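PDB 1LJ8: mannitol dehydrogenase from Pseudomonas fluorescens, which binds NAD and probably catalyses the NAD-dependent interconversion of mannitol and fructose, as a mannitol 2-dehydrogenase. Local coordinates for residues M228-T233 / V359-N364; E292-G297 / T352-T357; I296-G301 / A333-D338. One frame throughout, in Å; residues are numbered along the deposited sequence.

Contact 1 (M228-T233 / V359-N364). With NAD (nicotinamide-adenine-dinucleotide), chain B.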
loop_
_atom_site.group_PDB
_atom_site.type_symbol
_atom_site.label_atom_id
_atom_site.label_comp_id
_atom_site.label_asym_id
_atom_site.label_seq_id
_atom_site.Cartn_x
_atom_site.Cartn_y
_atom_site.Cartn_z
HETATM N N MSE A 228 -11.045 1.953 3.642
HETATM C CA MSE A 228 -10.130 3.042 3.485
HETATM C C MSE A 228 -9.120 2.795 4.618
HETATM O O MSE A 228 -9.517 2.768 5.794
HETATM C CB MSE A 228 -10.790 4.368 3.759
HETATM C CG MSE A 228 -9.858 5.391 3.239
HETATM SE SE MSE A 228 -9.071 6.222 4.680
HETATM C CE MSE A 228 -10.335 7.435 4.251
ATOM N N VAL A 229 -7.848 2.585 4.287
ATOM C CA VAL A 229 -6.836 2.311 5.309
ATOM C C VAL A 229 -5.812 3.417 5.236
ATOM O O VAL A 229 -5.348 3.770 4.142
ATOM C CB VAL A 229 -6.202 0.912 5.069
ATOM C CG1 VAL A 229 -7.357 -0.156 5.180
ATOM C CG2 VAL A 229 -5.496 0.845 3.697
ATOM N N ASP A 230 -5.449 3.997 6.386
ATOM C CA ASP A 230 -4.565 5.142 6.299
ATOM C C ASP A 230 -3.594 5.234 7.477
ATOM O O ASP A 230 -4.045 5.324 8.609
ATOM C CB ASP A 230 -5.466 6.403 6.280
ATOM C CG ASP A 230 -4.731 7.676 5.836
ATOM O OD1 ASP A 230 -3.557 7.578 5.491
ATOM O OD2 ASP A 230 -5.338 8.792 5.824
ATOM N N ARG A 231 -2.295 5.169 7.202
ATOM C CA ARG A 231 -1.269 5.396 8.235
ATOM C C ARG A 231 0.072 5.369 7.524
ATOM O O ARG A 231 0.499 4.315 7.040
ATOM C CB ARG A 231 -1.276 4.363 9.382
ATOM C CG ARG A 231 -0.233 4.795 10.458
ATOM C CD ARG A 231 -0.267 3.884 11.693
ATOM N NE ARG A 231 -0.041 4.738 12.865
ATOM C CZ ARG A 231 -0.130 4.334 14.123
ATOM N NH1 ARG A 231 -0.410 3.069 14.407
ATOM N NH2 ARG A 231 -0.037 5.245 15.111
ATOM N N ILE A 232 0.715 6.532 7.431
ATOM C CA ILE A 232 2.008 6.645 6.735
ATOM C C ILE A 232 3.027 5.807 7.490
ATOM O O ILE A 232 3.308 6.017 8.678
ATOM C CB ILE A 232 2.432 8.113 6.602
ATOM C CG1 ILE A 232 1.468 8.823 5.609
ATOM C CG2 ILE A 232 3.861 8.210 6.067
ATOM C CD1 ILE A 232 1.529 10.402 5.769
ATOM N N THR A 233 3.610 4.867 6.750
ATOM C CA THR A 233 4.522 3.892 7.355
ATOM C C THR A 233 5.786 3.768 6.511
ATOM O O THR A 233 5.834 3.048 5.502
ATOM C CB THR A 233 3.784 2.505 7.477
ATOM O OG1 THR A 233 2.561 2.658 8.247
ATOM C CG2 THR A 233 4.721 1.442 8.172
ATOM N N VAL A 359 -1.349 18.163 4.000
ATOM C CA VAL A 359 -0.161 18.988 3.993
ATOM C C VAL A 359 0.527 18.859 5.358
ATOM O O VAL A 359 1.741 18.689 5.423
ATOM C CB VAL A 359 -0.501 20.471 3.691
ATOM C CG1 VAL A 359 0.736 21.357 3.889
ATOM C CG2 VAL A 359 -0.998 20.565 2.268
ATOM N N ASP A 360 -0.256 18.918 6.436
ATOM C CA ASP A 360 0.310 18.819 7.795
ATOM C C ASP A 360 1.031 17.477 8.009
ATOM O O ASP A 360 2.144 17.416 8.534
ATOM C CB ASP A 360 -0.770 18.900 8.877
ATOM C CG ASP A 360 -1.508 20.269 8.922
ATOM O OD1 ASP A 360 -0.936 21.281 8.468
ATOM O OD2 ASP A 360 -2.664 20.297 9.418
ATOM N N ARG A 361 0.361 16.388 7.617
ATOM C CA ARG A 361 0.971 15.049 7.795
ATOM C C ARG A 361 2.221 14.845 6.932
ATOM O O ARG A 361 3.227 14.265 7.388
ATOM C CB ARG A 361 -0.080 13.964 7.519
ATOM C CG ARG A 361 -1.136 13.898 8.631
ATOM C CD ARG A 361 -2.361 13.063 8.177
ATOM N NE ARG A 361 -1.908 11.717 7.772
ATOM C CZ ARG A 361 -2.617 10.899 6.973
ATOM N NH1 ARG A 361 -3.810 11.282 6.500
ATOM N NH2 ARG A 361 -2.123 9.700 6.640
ATOM N N PHE A 362 2.207 15.345 5.706
ATOM C CA PHE A 362 3.415 15.195 4.892
ATOM C C PHE A 362 4.557 16.090 5.404
ATOM O O PHE A 362 5.707 15.853 5.085
ATOM C CB PHE A 362 3.177 15.601 3.425
ATOM C CG PHE A 362 2.358 14.626 2.616
ATOM C CD1 PHE A 362 2.168 14.876 1.256
ATOM C CD2 PHE A 362 1.761 13.513 3.182
ATOM C CE1 PHE A 362 1.382 14.014 0.471
ATOM C CE2 PHE A 362 0.960 12.639 2.417
ATOM C CZ PHE A 362 0.774 12.899 1.057
ATOM N N SER A 363 4.218 17.135 6.173
ATOM C CA SER A 363 5.216 18.071 6.720
ATOM C C SER A 363 5.864 17.553 7.996
ATOM O O SER A 363 6.807 18.177 8.533
ATOM C CB SER A 363 4.559 19.452 6.969
ATOM O OG SER A 363 4.028 19.972 5.746
ATOM N N ASN A 364 5.370 16.410 8.482
ATOM C CA ASN A 364 5.931 15.753 9.691
ATOM C C ASN A 364 7.443 15.524 9.460
ATOM O O ASN A 364 7.879 14.724 8.628
ATOM C CB ASN A 364 5.167 14.425 9.890
ATOM C CG ASN A 364 5.669 13.597 11.060
ATOM O OD1 ASN A 364 6.739 13.834 11.624
ATOM N ND2 ASN A 364 4.882 12.581 11.411
HETATM P PA NAD B . 6.530 -3.468 2.387
HETATM O O1A NAD B . 7.456 -3.319 1.293
HETATM O O2A NAD B . 6.930 -3.332 3.816
HETATM O O5B NAD B . 5.812 -4.891 2.310
HETATM C C5B NAD B . 5.144 -5.299 1.076
HETATM C C4B NAD B . 4.753 -6.747 1.435
HETATM O O4B NAD B . 4.002 -7.284 0.268
HETATM C C3B NAD B . 5.938 -7.769 1.559
HETATM O O3B NAD B . 5.551 -8.711 2.577
HETATM C C2B NAD B . 6.016 -8.383 0.154
HETATM O O2B NAD B . 6.652 -9.655 0.134
HETATM C C1B NAD B . 4.542 -8.522 -0.178
HETATM N N9A NAD B . 4.232 -8.648 -1.566
HETATM C C8A NAD B . 4.641 -7.917 -2.664
HETATM N N7A NAD B . 4.089 -8.334 -3.780
HETATM C C5A NAD B . 3.282 -9.390 -3.383
HETATM C C6A NAD B . 2.442 -10.200 -4.157
HETATM N N6A NAD B . 2.245 -10.091 -5.471
HETATM N N1A NAD B . 1.746 -11.212 -3.510
HETATM C C2A NAD B . 1.866 -11.413 -2.136
HETATM N N3A NAD B . 2.677 -10.607 -1.345
HETATM C C4A NAD B . 3.368 -9.606 -2.033
HETATM O O3 NAD B . 5.340 -2.466 2.072
HETATM P PN NAD B . 4.283 -1.732 3.035
HETATM O O1N NAD B . 4.803 -0.408 3.391
HETATM O O2N NAD B . 3.972 -2.660 4.126
HETATM O O5D NAD B . 3.062 -1.482 2.069
HETATM C C5D NAD B . 2.361 -2.623 1.595
HETATM C C4D NAD B . 1.089 -2.117 1.070
HETATM O O4D NAD B . 0.180 -1.638 2.082
HETATM C C3D NAD B . 1.129 -0.986 -0.021
HETATM O O3D NAD B . 1.500 -1.481 -1.303
HETATM C C2D NAD B . -0.244 -0.353 0.084
HETATM O O2D NAD B . -1.184 -1.007 -0.758
HETATM C C1D NAD B . -0.592 -0.510 1.586
HETATM N N1N NAD B . -0.348 0.697 2.399
HETATM C C2N NAD B . 0.919 1.160 2.799
HETATM C C3N NAD B . 0.983 2.352 3.474
HETATM C C7N NAD B . 2.366 2.890 3.886
HETATM O O7N NAD B . 2.412 4.056 4.307
HETATM N N7N NAD B . 3.458 2.173 3.722
HETATM C C4N NAD B . -0.236 3.139 3.757
HETATM C C5N NAD B . -1.500 2.605 3.360
HETATM C C6N NAD B . -1.584 1.365 2.665
#
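Where the Rossmann and C-terminal parts of the enzyme meet beside the nicotinamide of NAD, Asp230 and Arg361 face each other in a two-pronged, end-on salt bridge. Arg361 NH2 lies 2.8 Å from Asp230 OD1, with an N-H...O angle of 159°, and Arg361 NH1 reaches Asp230 OD2 at 3.0 Å, each nitrogen taking its own oxygen. The grip is not flat: guanidinium and carboxylate planes are turned 56° apart. OD1 lies close to the guanidinium plane yet is approached from above the carboxylate, whereas OD2 is met on its syn side but well out of the carboxylate plane. Arg361 leaves helix 351-362 and kinks at its third torsion (chi3 57°), which turns the two terminal nitrogens toward the acid. Ile232 adds the apolar part. Its CD1 packs 3.8 Å from Arg361 NH2 and also meets the edge of the Phe362 ring, 4.1 Å from CD2. One residue further, the backbone of Thr233 holds the carboxamide of the cofactor from both ends: Thr233 N donates to NAD O7N (2.8 Å), and NAD N7N donates to Thr233 O (3.1 Å). Together these bonds fix the rotation of the amide. Glu259 acts as a second-shell tie, because its carboxylate takes both Arg361 NH2 and the backbone N-H of Ile232. Asp230 ends strand 227-230, at the rim of a small three-stranded sheet and paired with strand 263-266. Leu299 of helix 289-313 packs against both Asp230 and Arg361, while Phe37 of helix 36-40 borders Val229 and Thr233, so the bridge spans from a cofactor-side strand to helix 351-362.

Contact 2 (E292-G297 / T352-T357)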
loop_
_atom_site.group_PDB
_atom_site.type_symbol
_atom_site.label_atom_id
_atom_site.label_comp_id
_atom_site.label_asym_id
_atom_site.label_seq_id
_atom_site.Cartn_x
_atom_site.Cartn_y
_atom_site.Cartn_z
ATOM N N GLU A 292 -12.445 6.086 0.325
ATOM C CA GLU A 292 -11.202 5.503 -0.219
ATOM C C GLU A 292 -10.848 6.233 -1.528
ATOM O O GLU A 292 -9.673 6.479 -1.809
ATOM C CB GLU A 292 -11.355 3.986 -0.457
ATOM C CG GLU A 292 -10.039 3.288 -0.960
ATOM C CD GLU A 292 -8.803 3.411 -0.012
ATOM O OE1 GLU A 292 -7.755 2.762 -0.305
ATOM O OE2 GLU A 292 -8.843 4.123 1.020
ATOM N N GLU A 293 -11.847 6.591 -2.340
ATOM C CA GLU A 293 -11.552 7.326 -3.595
ATOM C C GLU A 293 -10.865 8.646 -3.256
ATOM O O GLU A 293 -9.901 9.065 -3.932
ATOM C CB GLU A 293 -12.852 7.618 -4.385
ATOM C CG GLU A 293 -13.389 6.390 -5.095
ATOM C CD GLU A 293 -14.848 6.530 -5.536
ATOM O OE1 GLU A 293 -15.386 7.662 -5.468
ATOM O OE2 GLU A 293 -15.437 5.490 -5.943
HETATM N N MSE A 294 -11.396 9.306 -2.234
HETATM C CA MSE A 294 -10.867 10.572 -1.740
HETATM C C MSE A 294 -9.412 10.478 -1.267
HETATM O O MSE A 294 -8.540 11.302 -1.620
HETATM C CB MSE A 294 -11.698 11.064 -0.546
HETATM C CG MSE A 294 -11.133 12.302 0.098
HETATM SE SE MSE A 294 -11.938 12.574 1.911
HETATM C CE MSE A 294 -10.956 11.227 2.905
ATOM N N LYS A 295 -9.139 9.479 -0.444
ATOM C CA LYS A 295 -7.781 9.339 0.071
ATOM C C LYS A 295 -6.803 8.968 -1.030
ATOM O O LYS A 295 -5.683 9.500 -1.108
ATOM C CB LYS A 295 -7.775 8.267 1.156
ATOM C CG LYS A 295 -6.364 8.064 1.719
ATOM C CD LYS A 295 -5.927 6.675 1.554
ATOM C CE LYS A 295 -4.547 6.454 2.200
ATOM N NZ LYS A 295 -3.746 5.519 1.325
ATOM N N ILE A 296 -7.202 8.037 -1.888
ATOM C CA ILE A 296 -6.309 7.626 -2.979
ATOM C C ILE A 296 -6.047 8.824 -3.929
ATOM O O ILE A 296 -4.902 9.088 -4.340
ATOM C CB ILE A 296 -6.923 6.469 -3.804
ATOM C CG1 ILE A 296 -7.029 5.179 -2.941
ATOM C CG2 ILE A 296 -6.050 6.219 -5.052
ATOM C CD1 ILE A 296 -5.683 4.587 -2.597
ATOM N N GLY A 297 -7.101 9.564 -4.270
ATOM C CA GLY A 297 -6.930 10.680 -5.206
ATOM C C GLY A 297 -6.088 11.829 -4.692
ATOM O O GLY A 297 -5.244 12.402 -5.401
ATOM N N THR A 352 -11.769 20.773 2.296
ATOM C CA THR A 352 -10.750 21.776 2.483
ATOM C C THR A 352 -9.912 21.465 3.704
ATOM O O THR A 352 -8.685 21.522 3.640
ATOM C CB THR A 352 -11.364 23.189 2.610
ATOM O OG1 THR A 352 -11.968 23.529 1.362
ATOM C CG2 THR A 352 -10.293 24.216 2.965
ATOM N N ASP A 353 -10.553 21.127 4.823
ATOM C CA ASP A 353 -9.801 20.805 6.028
ATOM C C ASP A 353 -9.019 19.511 5.810
ATOM O O ASP A 353 -7.897 19.382 6.270
ATOM C CB ASP A 353 -10.752 20.602 7.240
ATOM C CG ASP A 353 -11.469 21.908 7.679
ATOM O OD1 ASP A 353 -10.955 22.994 7.398
ATOM O OD2 ASP A 353 -12.549 21.817 8.295
ATOM N N TYR A 354 -9.625 18.539 5.143
ATOM C CA TYR A 354 -8.905 17.268 4.893
ATOM C C TYR A 354 -7.611 17.513 4.096
ATOM O O TYR A 354 -6.543 16.995 4.449
ATOM C CB TYR A 354 -9.816 16.304 4.140
ATOM C CG TYR A 354 -9.134 14.980 3.801
ATOM C CD1 TYR A 354 -8.929 14.005 4.778
ATOM C CD2 TYR A 354 -8.696 14.730 2.508
ATOM C CE1 TYR A 354 -8.289 12.784 4.461
ATOM C CE2 TYR A 354 -8.043 13.517 2.171
ATOM C CZ TYR A 354 -7.853 12.566 3.145
ATOM O OH TYR A 354 -7.234 11.383 2.784
ATOM N N LYS A 355 -7.686 18.313 3.029
ATOM C CA LYS A 355 -6.492 18.602 2.237
ATOM C C LYS A 355 -5.432 19.307 3.089
ATOM O O LYS A 355 -4.238 19.045 2.954
ATOM C CB LYS A 355 -6.842 19.428 0.978
ATOM C CG LYS A 355 -7.634 18.630 -0.056
ATOM C CD LYS A 355 -8.000 19.502 -1.272
ATOM C CE LYS A 355 -9.205 20.443 -0.973
ATOM N NZ LYS A 355 -9.472 21.252 -2.183
ATOM N N GLN A 356 -5.848 20.198 3.991
ATOM C CA GLN A 356 -4.861 20.802 4.869
ATOM C C GLN A 356 -4.212 19.742 5.794
ATOM O O GLN A 356 -3.007 19.797 6.030
ATOM C CB GLN A 356 -5.478 21.940 5.729
ATOM C CG GLN A 356 -4.422 22.645 6.638
ATOM C CD GLN A 356 -3.250 23.271 5.881
ATOM O OE1 GLN A 356 -3.454 23.979 4.903
ATOM N NE2 GLN A 356 -2.022 23.000 6.318
ATOM N N THR A 357 -4.982 18.773 6.284
ATOM C CA THR A 357 -4.349 17.769 7.138
ATOM C C THR A 357 -3.323 16.946 6.328
ATOM O O THR A 357 -2.346 16.474 6.901
ATOM C CB THR A 357 -5.367 16.844 7.824
ATOM O OG1 THR A 357 -6.075 16.068 6.846
ATOM C CG2 THR A 357 -6.367 17.665 8.668
#
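Met294, here a selenomethionine, and Tyr354 meet by aromatic contacts, the chief contact between the two segments. The chain of Met294 bends at its last torsion (chi3 76°) and lays both SE and CE over one face of the Tyr354 ring. CE makes a CH-pi contact 3.6 Å from the ring centroid, shifted toward the hydroxyl-bearing rim, where it comes within 3.4 Å of CZ. SE stands 4.0 Å from the same centroid, nearly on the ring normal, a Met-aromatic contact. Van der Waals packing continues past the ring: Tyr354 OH lies against the backbone of helix 289-313, 3.4 Å from Lys295 CA, and next to CB and CG of that lysine. The polar end of Lys295 leads elsewhere, its NZ hydrogen-bonded to Asn300 OD1 and Asn191 OD1 near the NAD. With an alanine in place of Tyr354, Met294 SE and CE would probably lose the ring face they lie on, and a gap would open beside Lys295 CA. With no hydrogen bond or charge pair joining the segments, the two helices are held here by dispersion and by the polarisable selenium over the pi cloud.

Contact 3 (I296-G301 / A333-D338)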
loop_
_atom_site.group_PDB
_atom_site.type_symbol
_atom_site.label_atom_id
_atom_site.label_comp_id
_atom_site.label_asym_id
_atom_site.label_seq_id
_atom_site.Cartn_x
_atom_site.Cartn_y
_atom_site.Cartn_z
ATOM N N ILE A 296 -7.202 8.037 -1.888
ATOM C CA ILE A 296 -6.309 7.626 -2.979
ATOM C C ILE A 296 -6.047 8.824 -3.929
ATOM O O ILE A 296 -4.902 9.088 -4.340
ATOM C CB ILE A 296 -6.923 6.469 -3.804
ATOM C CG1 ILE A 296 -7.029 5.179 -2.941
ATOM C CG2 ILE A 296 -6.050 6.219 -5.052
ATOM C CD1 ILE A 296 -5.683 4.587 -2.597
ATOM N N GLY A 297 -7.101 9.564 -4.270
ATOM C CA GLY A 297 -6.930 10.680 -5.206
ATOM C C GLY A 297 -6.088 11.829 -4.692
ATOM O O GLY A 297 -5.244 12.402 -5.401
ATOM N N LEU A 298 -6.330 12.176 -3.441
ATOM C CA LEU A 298 -5.643 13.287 -2.802
ATOM C C LEU A 298 -4.344 12.925 -2.108
ATOM O O LEU A 298 -3.336 13.589 -2.333
ATOM C CB LEU A 298 -6.596 13.973 -1.776
ATOM C CG LEU A 298 -7.831 14.648 -2.414
ATOM C CD1 LEU A 298 -8.774 15.150 -1.244
ATOM C CD2 LEU A 298 -7.376 15.830 -3.317
ATOM N N LEU A 299 -4.349 11.903 -1.257
ATOM C CA LEU A 299 -3.103 11.597 -0.536
ATOM C C LEU A 299 -2.132 10.867 -1.449
ATOM O O LEU A 299 -1.023 11.352 -1.711
ATOM C CB LEU A 299 -3.397 10.763 0.728
ATOM C CG LEU A 299 -2.245 10.624 1.737
ATOM C CD1 LEU A 299 -2.834 10.150 3.100
ATOM C CD2 LEU A 299 -1.194 9.580 1.208
ATOM N N ASN A 300 -2.546 9.719 -1.994
ATOM C CA ASN A 300 -1.599 8.997 -2.849
ATOM C C ASN A 300 -1.300 9.733 -4.139
ATOM O O ASN A 300 -0.184 9.691 -4.630
ATOM C CB ASN A 300 -2.124 7.579 -3.093
ATOM C CG ASN A 300 -2.272 6.809 -1.771
ATOM O OD1 ASN A 300 -3.369 6.692 -1.216
ATOM N ND2 ASN A 300 -1.163 6.302 -1.252
ATOM N N GLY A 301 -2.307 10.393 -4.712
ATOM C CA GLY A 301 -2.066 11.167 -5.901
ATOM C C GLY A 301 -1.032 12.250 -5.607
ATOM O O GLY A 301 -0.143 12.469 -6.424
ATOM N N ALA A 333 -2.215 22.997 -5.824
ATOM C CA ALA A 333 -2.883 23.247 -7.112
ATOM C C ALA A 333 -3.416 21.921 -7.687
ATOM O O ALA A 333 -4.524 21.846 -8.201
ATOM C CB ALA A 333 -1.904 23.887 -8.101
ATOM N N TYR A 334 -2.598 20.870 -7.622
ATOM C CA TYR A 334 -3.036 19.571 -8.111
ATOM C C TYR A 334 -4.278 19.101 -7.338
ATOM O O TYR A 334 -5.292 18.674 -7.956
ATOM C CB TYR A 334 -1.886 18.540 -7.978
ATOM C CG TYR A 334 -2.270 17.148 -8.399
ATOM C CD1 TYR A 334 -2.383 16.818 -9.748
ATOM C CD2 TYR A 334 -2.510 16.148 -7.450
ATOM C CE1 TYR A 334 -2.733 15.545 -10.153
ATOM C CE2 TYR A 334 -2.838 14.830 -7.863
ATOM C CZ TYR A 334 -2.947 14.555 -9.221
ATOM O OH TYR A 334 -3.283 13.307 -9.701
HETATM N N MSE A 335 -4.237 19.181 -5.998
HETATM C CA MSE A 335 -5.378 18.743 -5.161
HETATM C C MSE A 335 -6.630 19.621 -5.406
HETATM O O MSE A 335 -7.739 19.112 -5.592
HETATM C CB MSE A 335 -5.045 18.833 -3.662
HETATM C CG MSE A 335 -4.048 17.797 -3.218
HETATM SE SE MSE A 335 -4.010 17.656 -1.273
HETATM C CE MSE A 335 -3.494 19.472 -0.817
ATOM N N ASP A 336 -6.433 20.934 -5.394
ATOM C CA ASP A 336 -7.575 21.841 -5.538
ATOM C C ASP A 336 -8.188 21.940 -6.916
ATOM O O ASP A 336 -9.415 21.957 -7.047
ATOM C CB ASP A 336 -7.208 23.278 -5.118
ATOM C CG ASP A 336 -6.850 23.401 -3.656
ATOM O OD1 ASP A 336 -7.240 22.557 -2.829
ATOM O OD2 ASP A 336 -6.154 24.374 -3.306
ATOM N N LEU A 337 -7.349 21.987 -7.950
ATOM C CA LEU A 337 -7.877 22.192 -9.300
ATOM C C LEU A 337 -8.092 20.946 -10.131
ATOM O O LEU A 337 -8.979 20.905 -10.989
ATOM C CB LEU A 337 -6.947 23.109 -10.075
ATOM C CG LEU A 337 -6.599 24.432 -9.375
ATOM C CD1 LEU A 337 -5.492 25.130 -10.153
ATOM C CD2 LEU A 337 -7.864 25.310 -9.291
ATOM N N ASP A 338 -7.295 19.907 -9.869
ATOM C CA ASP A 338 -7.410 18.709 -10.694
ATOM C C ASP A 338 -8.196 17.585 -10.062
ATOM O O ASP A 338 -9.067 17.009 -10.717
ATOM C CB ASP A 338 -6.001 18.208 -11.111
ATOM C CG ASP A 338 -5.197 19.278 -11.886
ATOM O OD1 ASP A 338 -5.851 20.088 -12.599
ATOM O OD2 ASP A 338 -3.933 19.308 -11.798
HETATM O O HOH W 1 -4.767 11.786 -8.134
HETATM O O HOH W 2 -0.612 12.190 -9.173
#
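Helices 289-313 and 325-339 of the C-terminal domain run side by side as an antiparallel pair, their segments 160° apart in direction and 10.0 Å apart between axes, joined by Leu298 on Met335 and by Tyr334 against Gly297 and Gly301. In the apolar part Leu298 CD2 presses on the base of Met335, 3.8 Å from CB, and the two side chains cross at about a right angle. Tyr334 carries the water-mediated part. Its CG stands opposite the backbone N (chi1 177°), which carries the ring across to Gly297 and Gly301 of the other helix, CE2 coming 3.9 Å from Gly301 O. The hydroxyl then reaches the backbone through two waters. Tyr334 OH donates to the first water (2.6 Å), which donates in turn to Gly297 O at 2.8 Å. The second water donates to Gly301 O (2.8 Å) and gives only a weak bond to Tyr334 OH. A wider pi-type turn in helix 289-313 accompanies this: Gly301 N bonds Ile296 O at 2.9 Å, five residues back, rather than Gly297 O, and it is Gly297 O that receives a hydrogen bond from the first water. Glycine at 301 also fits the spot, since a CB there would run into Gly297 O and sit tight against the Tyr334 ring. Leu298 also touches Tyr354 and Leu358 of helix 351-362, and Tyr334 touches Thr386 of a loop and Val339 of its own helix. No direct hydrogen bond joins the two segments. Instead two waters bridge the phenol and two main-chain carbonyls, which supplies the Gly297 carbonyl with a partner where the pi-turn diverts the N-H of Gly301, while Leu298 and Met335 contribute purely apolar packing.

How the contacts relate
Along the chain strand 227-230 comes first, then helices 289-313, 325-339 and 351-362. Contacts 2 and 3 start from the same helix, 289-313, share Ile296 and Gly297, and have centres about 8 Å apart; they pack that helix against 351-362 and 325-339. Contact 1, its centre about 10 Å from that of contact 2 and 14 Å from that of contact 3, ties the C-terminal part of helix 351-362 back to the strand. A salt bridge from Lys355 to Asp336 joins contacts 2 and 3. The C-terminal helices thus form one buried cluster bearing on the cofactor-binding Rossmann part.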